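Local coordinates for coiled-coil and C2 domain-containing protein 1-like (Drosophila melanogaster, PDB 6EI6) that binds phosphatidylinositol monophosphates and regulates ESCRT-III in endosomal sorting, probably by preventing inappropriate polymerisation of its core component shrub, at residues A[97-109]-A[255-269]. Sequence-based numbering, arbitrary orientation.
Sequences PKFHYEKRSFNIV and TKQMEHITEKWLVLD
A polar chain, Asp269–His100–Glu102–Arg104, runs along one face of a two-stranded antiparallel sheet. His100 donates from both ring nitrogens: ND1 reaches Asp269 OD1 at 2.5 Å, the ring and carboxylate planes turned 40° apart, while NE2 meets Glu102 OE2 on its anti side at 2.8 Å. The His100 CG lies between backbone N and carbonyl carbon (chi1 62°), which sets the imidazole beside Val267, whose methyls pack against His100 CE1 and the Glu102 carboxylate. Arg104 grips Glu102 OE1 end-on, NH1 and NH2 converging on that oxygen within the guanidinium plane. The bend of Arg104 at chi2 (-63°) lays its chain on the indole: CG sits 3.5 Å from the centroid of the Trp265 five-membered ring, a CH-pi contact over the face. Aliphatic stem and charged head both find use, and an alanine in place of this arginine would probably remove the packing over that indole face and leave Glu102 OE1 without its cationic mate. Beneath, His100 and Val267 exchange backbone N-H...O bonds of 3.1 Å, and Glu102 and Trp265 pair likewise. On the face of Tyr101 and Leu266 the contacts are apolar; the Phe99 ring also reaches Leu266, CD1 lying 3.8 Å from CG. Beyond the strands, Arg104 N donates to Thr262 O at 3.1 Å, and Ile108 CD1 packs on Met258 CB of helix 255-263. The sheet joins a strand preceding the C2 sandwich to the chain's last strand and packs on helices 34-62 and 66-91. With both ring nitrogens donating to carboxylates, His100 is probably protonated, its charge offset by Asp269 and Glu102.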
loop_
_atom_site.group_PDB
_atom_site.type_symbol
_atom_site.label_atom_id
_atom_site.label_comp_id
_atom_site.label_asym_id
_atom_site.label_seq_id
_atom_site.Cartn_x
_atom_site.Cartn_y
_atom_site.Cartn_z
ATOM N N PRO A 97 1.356 3.797 -33.499
ATOM C CA PRO A 97 1.817 2.433 -33.806
ATOM C C PRO A 97 0.668 1.432 -33.775
ATOM O O PRO A 97 -0.259 1.537 -32.966
ATOM C CB PRO A 97 2.849 2.144 -32.706
ATOM C CG PRO A 97 3.312 3.491 -32.244
ATOM C CD PRO A 97 2.100 4.405 -32.386
ATOM N N LYS A 98 0.722 0.479 -34.695
ATOM C CA LYS A 98 -0.131 -0.697 -34.630
ATOM C C LYS A 98 0.094 -1.463 -33.331
ATOM O O LYS A 98 1.201 -1.525 -32.798
ATOM C CB LYS A 98 0.158 -1.611 -35.819
ATOM C CG LYS A 98 -0.159 -0.965 -37.166
ATOM C CD LYS A 98 -0.662 -2.016 -38.161
ATOM C CE LYS A 98 -1.530 -3.053 -37.455
ATOM N NZ LYS A 98 -1.863 -4.164 -38.389
ATOM N N PHE A 99 -0.959 -2.089 -32.831
ATOM C CA PHE A 99 -0.814 -2.845 -31.603
ATOM C C PHE A 99 -1.794 -4.005 -31.620
ATOM O O PHE A 99 -2.646 -4.122 -32.498
ATOM C CB PHE A 99 -1.053 -1.950 -30.378
ATOM C CG PHE A 99 -2.431 -1.380 -30.329
ATOM C CD1 PHE A 99 -3.467 -2.077 -29.721
ATOM C CD2 PHE A 99 -2.710 -0.165 -30.940
ATOM C CE1 PHE A 99 -4.749 -1.555 -29.702
ATOM C CE2 PHE A 99 -3.997 0.372 -30.914
ATOM C CZ PHE A 99 -5.017 -0.317 -30.298
ATOM N N HIS A 100 -1.696 -4.835 -30.595
ATOM C CA HIS A 100 -2.553 -5.998 -30.463
ATOM C C HIS A 100 -2.565 -6.322 -28.987
ATOM O O HIS A 100 -1.895 -5.661 -28.202
ATOM C CB HIS A 100 -2.043 -7.176 -31.295
ATOM C CG HIS A 100 -0.686 -7.645 -30.869
ATOM N ND1 HIS A 100 0.474 -6.999 -31.244
ATOM C CD2 HIS A 100 -0.307 -8.664 -30.056
ATOM C CE1 HIS A 100 1.511 -7.610 -30.695
ATOM N NE2 HIS A 100 1.065 -8.621 -29.966
ATOM N N TYR A 101 -3.281 -7.376 -28.628
ATOM C CA TYR A 101 -3.472 -7.790 -27.249
ATOM C C TYR A 101 -2.787 -9.124 -26.997
ATOM O O TYR A 101 -2.844 -10.024 -27.837
ATOM C CB TYR A 101 -4.977 -7.883 -26.930
ATOM C CG TYR A 101 -5.642 -6.549 -27.165
ATOM C CD1 TYR A 101 -5.490 -5.512 -26.240
ATOM C CD2 TYR A 101 -6.340 -6.289 -28.341
ATOM C CE1 TYR A 101 -6.046 -4.271 -26.468
ATOM C CE2 TYR A 101 -6.899 -5.047 -28.575
ATOM C CZ TYR A 101 -6.749 -4.052 -27.644
ATOM O OH TYR A 101 -7.299 -2.812 -27.871
ATOM N N GLU A 102 -2.139 -9.243 -25.833
ATOM C CA GLU A 102 -1.622 -10.509 -25.318
ATOM C C GLU A 102 -2.073 -10.728 -23.878
ATOM O O GLU A 102 -2.928 -9.991 -23.375
ATOM C CB GLU A 102 -0.107 -10.530 -25.406
ATOM C CG GLU A 102 0.383 -10.142 -26.745
ATOM C CD GLU A 102 1.895 -10.232 -26.847
ATOM O OE1 GLU A 102 2.544 -10.384 -25.788
ATOM O OE2 GLU A 102 2.426 -10.137 -27.979
ATOM N N LYS A 103 -1.511 -11.734 -23.207
ATOM C CA LYS A 103 -1.755 -11.973 -21.794
ATOM C C LYS A 103 -0.442 -11.988 -21.037
ATOM O O LYS A 103 0.619 -12.284 -21.592
ATOM C CB LYS A 103 -2.466 -13.297 -21.543
ATOM C CG LYS A 103 -3.873 -13.346 -22.096
ATOM C CD LYS A 103 -4.378 -14.783 -22.137
ATOM C CE LYS A 103 -5.906 -14.814 -22.240
ATOM N NZ LYS A 103 -6.550 -14.118 -21.072
ATOM N N ARG A 104 -0.531 -11.677 -19.750
ATOM C CA ARG A 104 0.618 -11.733 -18.866
ATOM C C ARG A 104 0.172 -12.363 -17.562
ATOM O O ARG A 104 -0.875 -11.991 -17.028
ATOM C CB ARG A 104 1.187 -10.341 -18.602
ATOM C CG ARG A 104 1.872 -9.744 -19.784
ATOM C CD ARG A 104 3.076 -10.581 -20.171
ATOM N NE ARG A 104 3.738 -9.971 -21.315
ATOM C CZ ARG A 104 3.375 -10.167 -22.578
ATOM N NH1 ARG A 104 2.373 -10.988 -22.866
ATOM N NH2 ARG A 104 4.032 -9.552 -23.553
ATOM N N SER A 105 0.958 -13.310 -17.053
ATOM C CA SER A 105 0.641 -13.955 -15.784
ATOM C C SER A 105 1.233 -13.101 -14.671
ATOM O O SER A 105 2.444 -13.107 -14.443
ATOM C CB SER A 105 1.192 -15.375 -15.752
ATOM O OG SER A 105 1.047 -16.008 -17.020
ATOM N N PHE A 106 0.401 -12.302 -14.030
ATOM C CA PHE A 106 0.694 -11.855 -12.680
ATOM C C PHE A 106 -0.019 -12.829 -11.773
ATOM O O PHE A 106 -1.033 -13.428 -12.158
ATOM C CB PHE A 106 0.208 -10.433 -12.410
ATOM C CG PHE A 106 0.925 -9.370 -13.213
ATOM C CD1 PHE A 106 1.000 -9.448 -14.598
ATOM C CD2 PHE A 106 1.514 -8.287 -12.579
ATOM C CE1 PHE A 106 1.659 -8.468 -15.336
ATOM C CE2 PHE A 106 2.182 -7.297 -13.316
ATOM C CZ PHE A 106 2.250 -7.393 -14.692
ATOM N N ASN A 107 0.516 -13.037 -10.588
ATOM C CA ASN A 107 -0.210 -14.000 -9.776
ATOM C C ASN A 107 -0.907 -13.266 -8.645
ATOM O O ASN A 107 -0.651 -13.547 -7.471
ATOM C CB ASN A 107 0.722 -15.085 -9.256
ATOM C CG ASN A 107 -0.024 -16.295 -8.762
ATOM O OD1 ASN A 107 -1.228 -16.439 -8.987
ATOM N ND2 ASN A 107 0.679 -17.168 -8.070
ATOM N N ILE A 108 -1.785 -12.321 -9.006
ATOM C CA ILE A 108 -2.227 -11.302 -8.053
ATOM C C ILE A 108 -2.957 -11.939 -6.880
ATOM O O ILE A 108 -2.819 -11.496 -5.730
ATOM C CB ILE A 108 -3.099 -10.240 -8.754
ATOM C CG1 ILE A 108 -2.279 -9.512 -9.813
ATOM C CG2 ILE A 108 -3.673 -9.235 -7.735
ATOM C CD1 ILE A 108 -3.095 -9.124 -11.020
ATOM N N VAL A 109 -3.718 -13.006 -7.142
ATOM C CA VAL A 109 -4.517 -13.647 -6.101
ATOM C C VAL A 109 -3.668 -14.352 -5.040
ATOM O O VAL A 109 -4.197 -14.708 -3.981
ATOM C CB VAL A 109 -5.548 -14.547 -6.832
ATOM C CG1 VAL A 109 -5.997 -15.752 -6.017
ATOM C CG2 VAL A 109 -6.773 -13.718 -7.235
ATOM N N THR A 255 -8.466 -6.609 -6.983
ATOM C CA THR A 255 -7.791 -7.674 -7.704
ATOM C C THR A 255 -8.545 -8.042 -8.977
ATOM O O THR A 255 -7.929 -8.320 -10.012
ATOM C CB THR A 255 -7.639 -8.890 -6.797
ATOM O OG1 THR A 255 -6.508 -8.709 -5.927
ATOM C CG2 THR A 255 -7.460 -10.163 -7.627
ATOM N N LYS A 256 -9.876 -8.000 -8.931
ATOM C CA LYS A 256 -10.669 -8.507 -10.044
ATOM C C LYS A 256 -10.411 -7.699 -11.299
ATOM O O LYS A 256 -10.130 -8.268 -12.364
ATOM C CB LYS A 256 -12.155 -8.496 -9.696
ATOM C CG LYS A 256 -13.041 -9.089 -10.773
ATOM C CD LYS A 256 -14.502 -9.206 -10.320
ATOM C CE LYS A 256 -15.321 -10.051 -11.312
ATOM N NZ LYS A 256 -16.248 -11.049 -10.661
ATOM N N GLN A 257 -10.482 -6.364 -11.196
ATOM C CA GLN A 257 -10.225 -5.542 -12.368
ATOM C C GLN A 257 -8.746 -5.460 -12.729
ATOM O O GLN A 257 -8.426 -5.195 -13.889
ATOM C CB GLN A 257 -10.797 -4.136 -12.198
ATOM C CG GLN A 257 -10.410 -3.385 -10.980
ATOM C CD GLN A 257 -11.385 -2.239 -10.729
ATOM O OE1 GLN A 257 -12.301 -2.369 -9.910
ATOM N NE2 GLN A 257 -11.209 -1.117 -11.454
ATOM N N MET A 258 -7.841 -5.705 -11.784
ATOM C CA MET A 258 -6.434 -5.820 -12.156
ATOM C C MET A 258 -6.215 -7.038 -13.038
ATOM O O MET A 258 -5.434 -6.988 -13.994
ATOM C CB MET A 258 -5.551 -5.886 -10.905
ATOM C CG MET A 258 -5.396 -4.521 -10.183
ATOM S SD MET A 258 -4.614 -4.613 -8.555
ATOM C CE MET A 258 -2.970 -5.190 -9.008
ATOM N N GLU A 259 -6.898 -8.138 -12.731
ATOM C CA GLU A 259 -6.778 -9.335 -13.550
ATOM C C GLU A 259 -7.300 -9.092 -14.957
ATOM O O GLU A 259 -6.739 -9.601 -15.926
ATOM C CB GLU A 259 -7.519 -10.492 -12.896
ATOM C CG GLU A 259 -6.725 -11.161 -11.794
ATOM C CD GLU A 259 -7.589 -12.061 -10.911
ATOM O OE1 GLU A 259 -8.843 -11.921 -10.942
ATOM O OE2 GLU A 259 -7.006 -12.906 -10.184
ATOM N N HIS A 260 -8.363 -8.305 -15.101
ATOM C CA HIS A 260 -8.852 -8.026 -16.442
ATOM C C HIS A 260 -7.773 -7.352 -17.275
ATOM O O HIS A 260 -7.559 -7.729 -18.433
ATOM C CB HIS A 260 -10.135 -7.194 -16.384
ATOM C CG HIS A 260 -11.266 -7.894 -15.680
ATOM N ND1 HIS A 260 -11.321 -9.270 -15.540
ATOM C CD2 HIS A 260 -12.380 -7.413 -15.067
ATOM C CE1 HIS A 260 -12.410 -9.605 -14.864
ATOM N NE2 HIS A 260 -13.070 -8.498 -14.564
ATOM N N ILE A 261 -7.036 -6.400 -16.682
ATOM C CA ILE A 261 -5.944 -5.747 -17.401
ATOM C C ILE A 261 -4.898 -6.765 -17.833
ATOM O O ILE A 261 -4.356 -6.699 -18.943
ATOM C CB ILE A 261 -5.322 -4.647 -16.527
ATOM C CG1 ILE A 261 -6.374 -3.571 -16.249
ATOM C CG2 ILE A 261 -4.016 -4.089 -17.171
ATOM C CD1 ILE A 261 -5.795 -2.334 -15.707
ATOM N N THR A 262 -4.578 -7.708 -16.964
ATOM C CA THR A 262 -3.537 -8.649 -17.335
ATOM C C THR A 262 -3.985 -9.600 -18.461
ATOM O O THR A 262 -3.137 -10.197 -19.133
ATOM C CB THR A 262 -3.072 -9.390 -16.080
ATOM O OG1 THR A 262 -1.744 -9.842 -16.301
ATOM C CG2 THR A 262 -3.958 -10.565 -15.753
ATOM N N GLU A 263 -5.290 -9.708 -18.716
ATOM C CA GLU A 263 -5.798 -10.562 -19.772
ATOM C C GLU A 263 -5.831 -9.879 -21.119
ATOM O O GLU A 263 -5.984 -10.560 -22.137
ATOM C CB GLU A 263 -7.196 -11.051 -19.427
ATOM C CG GLU A 263 -7.177 -12.158 -18.407
ATOM C CD GLU A 263 -8.461 -12.193 -17.621
ATOM O OE1 GLU A 263 -9.475 -11.664 -18.163
ATOM O OE2 GLU A 263 -8.451 -12.727 -16.472
ATOM N N LYS A 264 -5.708 -8.563 -21.151
ATOM C CA LYS A 264 -5.587 -7.825 -22.392
ATOM C C LYS A 264 -4.383 -6.890 -22.298
ATOM O O LYS A 264 -4.489 -5.671 -22.273
ATOM C CB LYS A 264 -6.869 -7.073 -22.707
ATOM C CG LYS A 264 -8.106 -7.805 -22.277
ATOM C CD LYS A 264 -9.350 -7.273 -22.985
ATOM C CE LYS A 264 -10.133 -6.316 -22.077
ATOM N NZ LYS A 264 -11.305 -5.717 -22.793
ATOM N N TRP A 265 -3.205 -7.482 -22.254
ATOM C CA TRP A 265 -1.984 -6.709 -22.207
ATOM C C TRP A 265 -1.774 -6.048 -23.562
ATOM O O TRP A 265 -1.529 -6.732 -24.564
ATOM C CB TRP A 265 -0.818 -7.636 -21.857
ATOM C CG TRP A 265 0.370 -6.970 -21.282
ATOM C CD1 TRP A 265 1.564 -6.741 -21.908
ATOM C CD2 TRP A 265 0.523 -6.501 -19.938
ATOM N NE1 TRP A 265 2.447 -6.149 -21.040
ATOM C CE2 TRP A 265 1.833 -5.998 -19.821
ATOM C CE3 TRP A 265 -0.317 -6.474 -18.818
ATOM C CZ2 TRP A 265 2.314 -5.439 -18.641
ATOM C CZ3 TRP A 265 0.151 -5.924 -17.652
ATOM C CH2 TRP A 265 1.462 -5.408 -17.569
ATOM N N LEU A 266 -1.835 -4.720 -23.604
ATOM C CA LEU A 266 -1.562 -4.024 -24.858
ATOM C C LEU A 266 -0.063 -4.066 -25.138
ATOM O O LEU A 266 0.742 -3.777 -24.254
ATOM C CB LEU A 266 -2.069 -2.594 -24.793
ATOM C CG LEU A 266 -2.225 -1.836 -26.093
ATOM C CD1 LEU A 266 -3.376 -0.879 -25.987
ATOM C CD2 LEU A 266 -0.934 -1.097 -26.477
ATOM N N VAL A 267 0.297 -4.444 -26.370
ATOM C CA VAL A 267 1.681 -4.600 -26.823
ATOM C C VAL A 267 1.773 -4.019 -28.230
ATOM O O VAL A 267 0.930 -4.324 -29.078
ATOM C CB VAL A 267 2.103 -6.091 -26.838
ATOM C CG1 VAL A 267 3.409 -6.311 -27.607
ATOM C CG2 VAL A 267 2.185 -6.680 -25.448
ATOM N N LEU A 268 2.777 -3.189 -28.502
ATOM C CA LEU A 268 2.901 -2.701 -29.875
ATOM C C LEU A 268 3.397 -3.811 -30.804
ATOM O O LEU A 268 4.151 -4.705 -30.393
ATOM C CB LEU A 268 3.855 -1.518 -29.951
ATOM C CG LEU A 268 3.531 -0.383 -28.980
ATOM C CD1 LEU A 268 4.557 0.726 -29.098
ATOM C CD2 LEU A 268 2.120 0.155 -29.154
ATOM N N ASP A 269 2.939 -3.783 -32.056
ATOM C CA ASP A 269 3.709 -4.451 -33.106
ATOM C C ASP A 269 4.993 -3.646 -33.314
ATOM O O ASP A 269 4.997 -2.421 -33.143
ATOM C CB ASP A 269 2.904 -4.538 -34.410
ATOM C CG ASP A 269 1.475 -5.056 -34.212
ATOM O OD1 ASP A 269 1.099 -5.482 -33.091
ATOM O OD2 ASP A 269 0.716 -5.061 -35.207
HETATM O O HOH W 1 -4.381 -13.710 -10.291
#